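Local coordinates for SidF, inhibitor of growth family, member 3 (Legionella pneumophila subsp. pneumophila, PDB 4FYE), which probably removes phosphate from phosphoinositides in membranes, acting as a phosphatidylinositol phosphate phosphatase, at residues 382-391 with 496-507. The protein carries 1 engineered substitution. Numbering follows the deposited sequence.
Sequences QMMDAFDGSK and KEVKGAYREALF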
ATOM      1  N   GLN A 382      14.703   9.501   5.175  1.00 58.15           N
ATOM      2  CA  GLN A 382      15.369  10.799   5.116  1.00 63.61           C
ATOM      3  C   GLN A 382      14.582  11.811   4.250  1.00 64.99           C
ATOM      4  O   GLN A 382      14.402  12.994   4.639  1.00 64.04           O
ATOM      5  CB  GLN A 382      16.792  10.565   4.611  1.00 70.34           C
ATOM      6  CG  GLN A 382      17.543  11.762   4.076  1.00 81.14           C
ATOM      7  CD  GLN A 382      19.021  11.474   3.812  1.00 90.73           C
ATOM      8  OE1 GLN A 382      19.862  12.378   3.963  1.00 93.88           O
ATOM      9  NE2 GLN A 382      19.355  10.214   3.449  1.00 84.48           N
ATOM     10  N   MET A 383      14.090  11.352   3.095  1.00 62.29           N
ATOM     11  CA  MET A 383      13.298  12.227   2.216  1.00 62.33           C
ATOM     12  C   MET A 383      11.893  12.586   2.816  1.00 60.56           C
ATOM     13  O   MET A 383      11.444  13.721   2.733  1.00 59.30           O
ATOM     14  CB  MET A 383      13.250  11.688   0.770  1.00 58.94           C
ATOM     15  CG  MET A 383      14.594  11.257   0.184  1.00 61.19           C
ATOM     16  SD  MET A 383      15.964  12.476   0.110  1.00 75.13           S
ATOM     17  CE  MET A 383      16.260  12.845   1.808  1.00 72.70           C
ATOM     18  N   MET A 384      11.229  11.628   3.450  1.00 56.56           N
ATOM     19  CA  MET A 384      10.026  11.940   4.207  1.00 55.67           C
ATOM     20  C   MET A 384      10.287  13.029   5.231  1.00 57.53           C
ATOM     21  O   MET A 384       9.490  13.981   5.345  1.00 56.87           O
ATOM     22  CB  MET A 384       9.408  10.682   4.888  1.00 49.94           C
ATOM     23  CG  MET A 384       8.742   9.691   3.925  1.00 47.01           C
ATOM     24  SD  MET A 384       8.032   8.281   4.820  0.80 42.21           S
ATOM     25  CE  MET A 384       6.883   9.249   5.764  1.00 49.52           C
ATOM     26  N   ASP A 385      11.380  12.901   5.987  1.00 58.12           N
ATOM     27  CA  ASP A 385      11.715  13.921   7.018  1.00 61.07           C
ATOM     28  C   ASP A 385      12.226  15.234   6.404  1.00 60.21           C
ATOM     29  O   ASP A 385      12.131  16.292   7.039  1.00 60.17           O
ATOM     30  CB  ASP A 385      12.730  13.399   8.054  1.00 64.64           C
ATOM     31  CG  ASP A 385      12.072  12.790   9.312  1.00 68.79           C
ATOM     32  OD1 ASP A 385      10.913  13.149   9.680  1.00 65.96           O
ATOM     33  OD2 ASP A 385      12.747  11.924   9.943  1.00 69.49           O
ATOM     34  N   ALA A 386      12.780  15.155   5.191  1.00 59.93           N
ATOM     35  CA  ALA A 386      13.219  16.338   4.423  1.00 58.05           C
ATOM     36  C   ALA A 386      12.052  17.252   4.183  1.00 60.43           C
ATOM     37  O   ALA A 386      12.170  18.491   4.368  1.00 62.62           O
ATOM     38  CB  ALA A 386      13.792  15.910   3.078  1.00 54.47           C
ATOM     39  N   PHE A 387      10.917  16.656   3.787  1.00 53.37           N
ATOM     40  CA  PHE A 387       9.708  17.456   3.551  1.00 54.95           C
ATOM     41  C   PHE A 387       8.934  17.754   4.817  1.00 53.81           C
ATOM     42  O   PHE A 387       8.159  18.724   4.836  1.00 57.39           O
ATOM     43  CB  PHE A 387       8.771  16.792   2.527  1.00 53.39           C
ATOM     44  CG  PHE A 387       9.105  17.108   1.073  1.00 53.05           C
ATOM     45  CD1 PHE A 387       8.783  18.370   0.508  1.00 52.03           C
ATOM     46  CD2 PHE A 387       9.694  16.146   0.249  1.00 48.77           C
ATOM     47  CE1 PHE A 387       9.029  18.646  -0.850  1.00 48.20           C
ATOM     48  CE2 PHE A 387       9.949  16.435  -1.114  1.00 51.97           C
ATOM     49  CZ  PHE A 387       9.595  17.681  -1.665  1.00 49.14           C
ATOM     50  N   ASP A 388       9.170  16.972   5.880  1.00 53.61           N
ATOM     51  CA  ASP A 388       8.369  17.106   7.115  1.00 55.39           C
ATOM     52  C   ASP A 388       8.345  18.498   7.686  1.00 60.83           C
ATOM     53  O   ASP A 388       9.391  19.173   7.826  1.00 68.17           O
ATOM     54  CB  ASP A 388       8.658  16.025   8.196  1.00 58.62           C
ATOM     55  CG  ASP A 388       7.858  16.271   9.512  1.00 67.31           C
ATOM     56  OD1 ASP A 388       8.099  17.309  10.186  1.00 73.69           O
ATOM     57  OD2 ASP A 388       6.962  15.486   9.861  1.00 62.70           O
ATOM     58  N   GLY A 389       7.122  18.936   7.983  1.00 64.27           N
ATOM     59  CA  GLY A 389       6.826  20.273   8.511  1.00 66.02           C
ATOM     60  C   GLY A 389       7.198  21.442   7.597  1.00 71.19           C
ATOM     61  O   GLY A 389       7.447  22.594   8.082  1.00 74.59           O
ATOM     62  N   SER A 390       7.273  21.185   6.289  1.00 65.68           N
ATOM     63  CA  SER A 390       7.300  22.312   5.339  1.00 66.92           C
ATOM     64  C   SER A 390       6.272  22.105   4.186  1.00 65.55           C
ATOM     65  O   SER A 390       5.323  21.299   4.329  1.00 56.83           O
ATOM     66  CB  SER A 390       8.708  22.536   4.842  1.00 61.14           C
ATOM     67  OG  SER A 390       8.908  21.593   3.834  1.00 67.32           O
ATOM     68  N   LYS A 391       6.443  22.836   3.079  1.00 68.10           N
ATOM     69  CA  LYS A 391       5.446  22.888   1.989  1.00 68.36           C
ATOM     70  C   LYS A 391       6.006  22.187   0.762  1.00 67.85           C
ATOM     71  O   LYS A 391       7.216  22.134   0.636  1.00 73.92           O
ATOM     72  CB  LYS A 391       5.162  24.340   1.605  1.00 68.03           C
ATOM     73  CG  LYS A 391       4.196  25.063   2.523  1.00 76.11           C
ATOM     74  CD  LYS A 391       3.917  26.518   2.106  1.00 75.72           C
ATOM     75  CE  LYS A 391       4.879  27.469   2.801  1.00 72.23           C
ATOM     76  NZ  LYS A 391       4.333  28.855   2.922  1.00 76.39           N
ATOM     77  N   LYS A 496      14.421  23.026   9.857  1.00 81.11           N
ATOM     78  CA  LYS A 496      13.573  23.429   8.735  1.00 80.42           C
ATOM     79  C   LYS A 496      14.335  24.222   7.690  1.00 81.47           C
ATOM     80  O   LYS A 496      14.377  23.817   6.538  1.00 83.81           O
ATOM     81  CB  LYS A 496      12.327  24.181   9.215  1.00 79.31           C
ATOM     82  CG  LYS A 496      11.447  23.461  10.265  1.00 84.43           C
ATOM     83  CD  LYS A 496      11.099  21.979  10.006  1.00 78.63           C
ATOM     84  CE  LYS A 496      10.090  21.438  11.039  1.00 76.97           C
ATOM     85  NZ  LYS A 496       9.838  19.961  10.960  1.00 83.35           N
ATOM     86  N   GLU A 497      14.974  25.316   8.107  1.00 90.46           N
ATOM     87  CA  GLU A 497      15.866  26.101   7.246  1.00 90.02           C
ATOM     88  C   GLU A 497      16.855  25.198   6.446  1.00 84.63           C
ATOM     89  O   GLU A 497      16.785  25.069   5.209  1.00 74.64           O
ATOM     90  CB  GLU A 497      16.618  27.095   8.118  1.00100.14           C
ATOM     91  CG  GLU A 497      16.774  28.483   7.524  1.00116.92           C
ATOM     92  CD  GLU A 497      16.778  28.464   6.008  1.00122.01           C
ATOM     93  OE1 GLU A 497      17.745  27.939   5.416  1.00121.80           O
ATOM     94  OE2 GLU A 497      15.806  28.977   5.408  1.00128.13           O
ATOM     95  N   VAL A 498      17.767  24.555   7.166  1.00 83.85           N
ATOM     96  CA  VAL A 498      18.668  23.569   6.564  1.00 82.87           C
ATOM     97  C   VAL A 498      17.952  22.506   5.662  1.00 80.19           C
ATOM     98  O   VAL A 498      18.374  22.242   4.514  1.00 79.04           O
ATOM     99  CB  VAL A 498      19.512  22.893   7.667  1.00 85.78           C
ATOM    100  CG1 VAL A 498      20.720  22.217   7.052  1.00 83.93           C
ATOM    101  CG2 VAL A 498      19.944  23.921   8.745  1.00 91.59           C
ATOM    102  N   LYS A 499      16.875  21.896   6.146  1.00 75.65           N
ATOM    103  CA  LYS A 499      16.133  20.946   5.273  1.00 76.62           C
ATOM    104  C   LYS A 499      15.711  21.541   3.905  1.00 76.24           C
ATOM    105  O   LYS A 499      15.950  20.905   2.852  1.00 70.69           O
ATOM    106  CB  LYS A 499      14.940  20.317   5.989  1.00 71.89           C
ATOM    107  CG  LYS A 499      15.355  19.197   6.915  1.00 73.27           C
ATOM    108  CD  LYS A 499      14.197  18.820   7.812  1.00 73.30           C
ATOM    109  CE  LYS A 499      14.519  17.587   8.620  1.00 72.66           C
ATOM    110  NZ  LYS A 499      13.276  17.257   9.348  1.00 77.67           N
ATOM    111  N   GLY A 500      15.140  22.765   3.924  1.00 71.05           N
ATOM    112  CA  GLY A 500      14.770  23.473   2.680  1.00 71.55           C
ATOM    113  C   GLY A 500      15.959  23.575   1.728  1.00 75.61           C
ATOM    114  O   GLY A 500      15.885  23.157   0.548  1.00 77.97           O
ATOM    115  N   ALA A 501      17.071  24.087   2.269  1.00 75.12           N
ATOM    116  CA  ALA A 501      18.333  24.197   1.553  1.00 75.75           C
ATOM    117  C   ALA A 501      18.780  22.826   0.995  1.00 75.55           C
ATOM    118  O   ALA A 501      19.212  22.718  -0.161  1.00 77.41           O
ATOM    119  CB  ALA A 501      19.398  24.818   2.463  1.00 76.18           C
ATOM    120  N   TYR A 502      18.629  21.767   1.782  1.00 72.93           N
ATOM    121  CA  TYR A 502      18.992  20.439   1.287  1.00 72.21           C
ATOM    122  C   TYR A 502      18.154  19.944   0.068  1.00 72.01           C
ATOM    123  O   TYR A 502      18.706  19.393  -0.917  1.00 70.10           O
ATOM    124  CB  TYR A 502      18.940  19.454   2.454  1.00 69.92           C
ATOM    125  CG  TYR A 502      19.190  18.045   2.095  1.00 68.46           C
ATOM    126  CD1 TYR A 502      20.478  17.609   1.718  1.00 72.80           C
ATOM    127  CD2 TYR A 502      18.162  17.104   2.158  1.00 67.83           C
ATOM    128  CE1 TYR A 502      20.732  16.287   1.390  1.00 65.26           C
ATOM    129  CE2 TYR A 502      18.401  15.765   1.844  1.00 67.99           C
ATOM    130  CZ  TYR A 502      19.675  15.366   1.458  1.00 69.76           C
ATOM    131  OH  TYR A 502      19.889  14.028   1.136  1.00 76.91           O
ATOM    132  N   ARG A 503      16.836  20.114   0.128  1.00 66.93           N
ATOM    133  CA  ARG A 503      15.987  19.642  -0.971  1.00 66.78           C
ATOM    134  C   ARG A 503      16.352  20.369  -2.251  1.00 68.84           C
ATOM    135  O   ARG A 503      16.587  19.746  -3.298  1.00 64.62           O
ATOM    136  CB  ARG A 503      14.508  19.900  -0.705  1.00 65.23           C
ATOM    137  CG  ARG A 503      13.890  19.070   0.393  1.00 68.43           C
ATOM    138  CD  ARG A 503      12.406  19.375   0.500  1.00 69.51           C
ATOM    139  NE  ARG A 503      12.145  20.627   1.213  1.00 72.02           N
ATOM    140  CZ  ARG A 503      11.793  21.753   0.613  1.00 76.94           C
ATOM    141  NH1 ARG A 503      11.642  21.802  -0.731  1.00 78.47           N
ATOM    142  NH2 ARG A 503      11.584  22.826   1.359  1.00 78.01           N
ATOM    143  N   GLU A 504      16.395  21.700  -2.151  1.00 71.93           N
ATOM    144  CA  GLU A 504      16.583  22.537  -3.333  1.00 77.96           C
ATOM    145  C   GLU A 504      17.936  22.195  -3.954  1.00 75.56           C
ATOM    146  O   GLU A 504      18.059  21.971  -5.160  1.00 76.11           O
ATOM    147  CB  GLU A 504      16.411  24.027  -2.980  1.00 78.51           C
ATOM    148  CG  GLU A 504      15.408  24.793  -3.876  1.00 89.20           C
ATOM    149  CD  GLU A 504      14.146  23.998  -4.383  1.00 93.32           C
ATOM    150  OE1 GLU A 504      14.012  23.764  -5.622  1.00 95.52           O
ATOM    151  OE2 GLU A 504      13.247  23.624  -3.578  1.00 85.34           O
ATOM    152  N   ALA A 505      18.931  22.055  -3.097  1.00 74.00           N
ATOM    153  CA  ALA A 505      20.243  21.716  -3.543  1.00 76.80           C
ATOM    154  C   ALA A 505      20.266  20.355  -4.279  1.00 79.52           C
ATOM    155  O   ALA A 505      20.829  20.226  -5.357  1.00 86.51           O
ATOM    156  CB  ALA A 505      21.148  21.717  -2.342  1.00 78.69           C
ATOM    157  N   LEU A 506      19.616  19.354  -3.700  1.00 78.00           N
ATOM    158  CA  LEU A 506      19.572  18.001  -4.248  1.00 77.76           C
ATOM    159  C   LEU A 506      18.828  17.818  -5.602  1.00 78.24           C
ATOM    160  O   LEU A 506      19.250  16.994  -6.444  1.00 76.80           O
ATOM    161  CB  LEU A 506      18.915  17.120  -3.206  1.00 77.54           C
ATOM    162  CG  LEU A 506      19.532  15.782  -2.860  1.00 79.97           C
ATOM    163  CD1 LEU A 506      18.657  15.067  -1.825  1.00 69.66           C
ATOM    164  CD2 LEU A 506      19.803  14.944  -4.109  1.00 75.87           C
ATOM    165  N   PHE A 507      17.709  18.536  -5.780  1.00 71.19           N
ATOM    166  CA  PHE A 507      17.049  18.613  -7.091  1.00 71.80           C
ATOM    167  C   PHE A 507      18.050  19.170  -8.115  1.00 77.19           C
ATOM    168  O   PHE A 507      18.231  18.583  -9.190  1.00 78.92           O
ATOM    169  CB  PHE A 507      15.798  19.509  -7.071  1.00 68.61           C
ATOM    170  CG  PHE A 507      14.652  18.982  -6.270  1.00 64.39           C
ATOM    171  CD1 PHE A 507      14.134  17.708  -6.502  1.00 64.70           C
ATOM    172  CD2 PHE A 507      14.064  19.780  -5.295  1.00 67.00           C
ATOM    173  CE1 PHE A 507      13.062  17.224  -5.764  1.00 62.19           C
ATOM    174  CE2 PHE A 507      12.983  19.323  -4.550  1.00 65.48           C
ATOM    175  CZ  PHE A 507      12.473  18.035  -4.795  1.00 63.95           C
TER
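Lys499 and Arg503 of helix 482-514 pack against Ala386 and Phe387 in a largely buried contact at the C-terminal end of helix 373-387. It joins the predicted coiled-coil region to that helix end and to the turn leading into edge strand 391-399 of the four-stranded mixed sheet. The N-to-C directions of the two short helical segments differ by 119°, and Ala386 and Lys499 make the nearest CA pair, 5.5 Å apart. Lys499 holds the last turn of the helix and Lys496 the first residue beyond it. Lys499, extended beyond CG, bonds through NZ to Asp385 O at 2.8 Å, from above the carbonyl plane. Lys496 bends at chi2 (-47°), and its NZ lies 3.3 Å from both Asp388 O, by a hydrogen bond, and Asp388 OD1, by a salt bridge. The other carboxylate oxygen, Asp388 OD2, takes the backbone N of Ala412 in strand 402-416.

Arg503 lies across Phe387. Its CD sits over the ring centre in a CH-pi contact, 3.7 Å from the Phe387 centroid. Arg503 CG meets Ala386 CB. Further along, Met383 folds at chi2 and chi3 and brings CE to the edge of the Tyr502 ring, 3.6 Å from CE2. Leu506 and Phe507 extend this apolar patch, which helix 284-311 also lines.

Lysine ammonium groups thus meet carbonyls at and just beyond the C-terminal helix end, where the helix dipole would probably favour positive charge, while apolar packing holds the other flank.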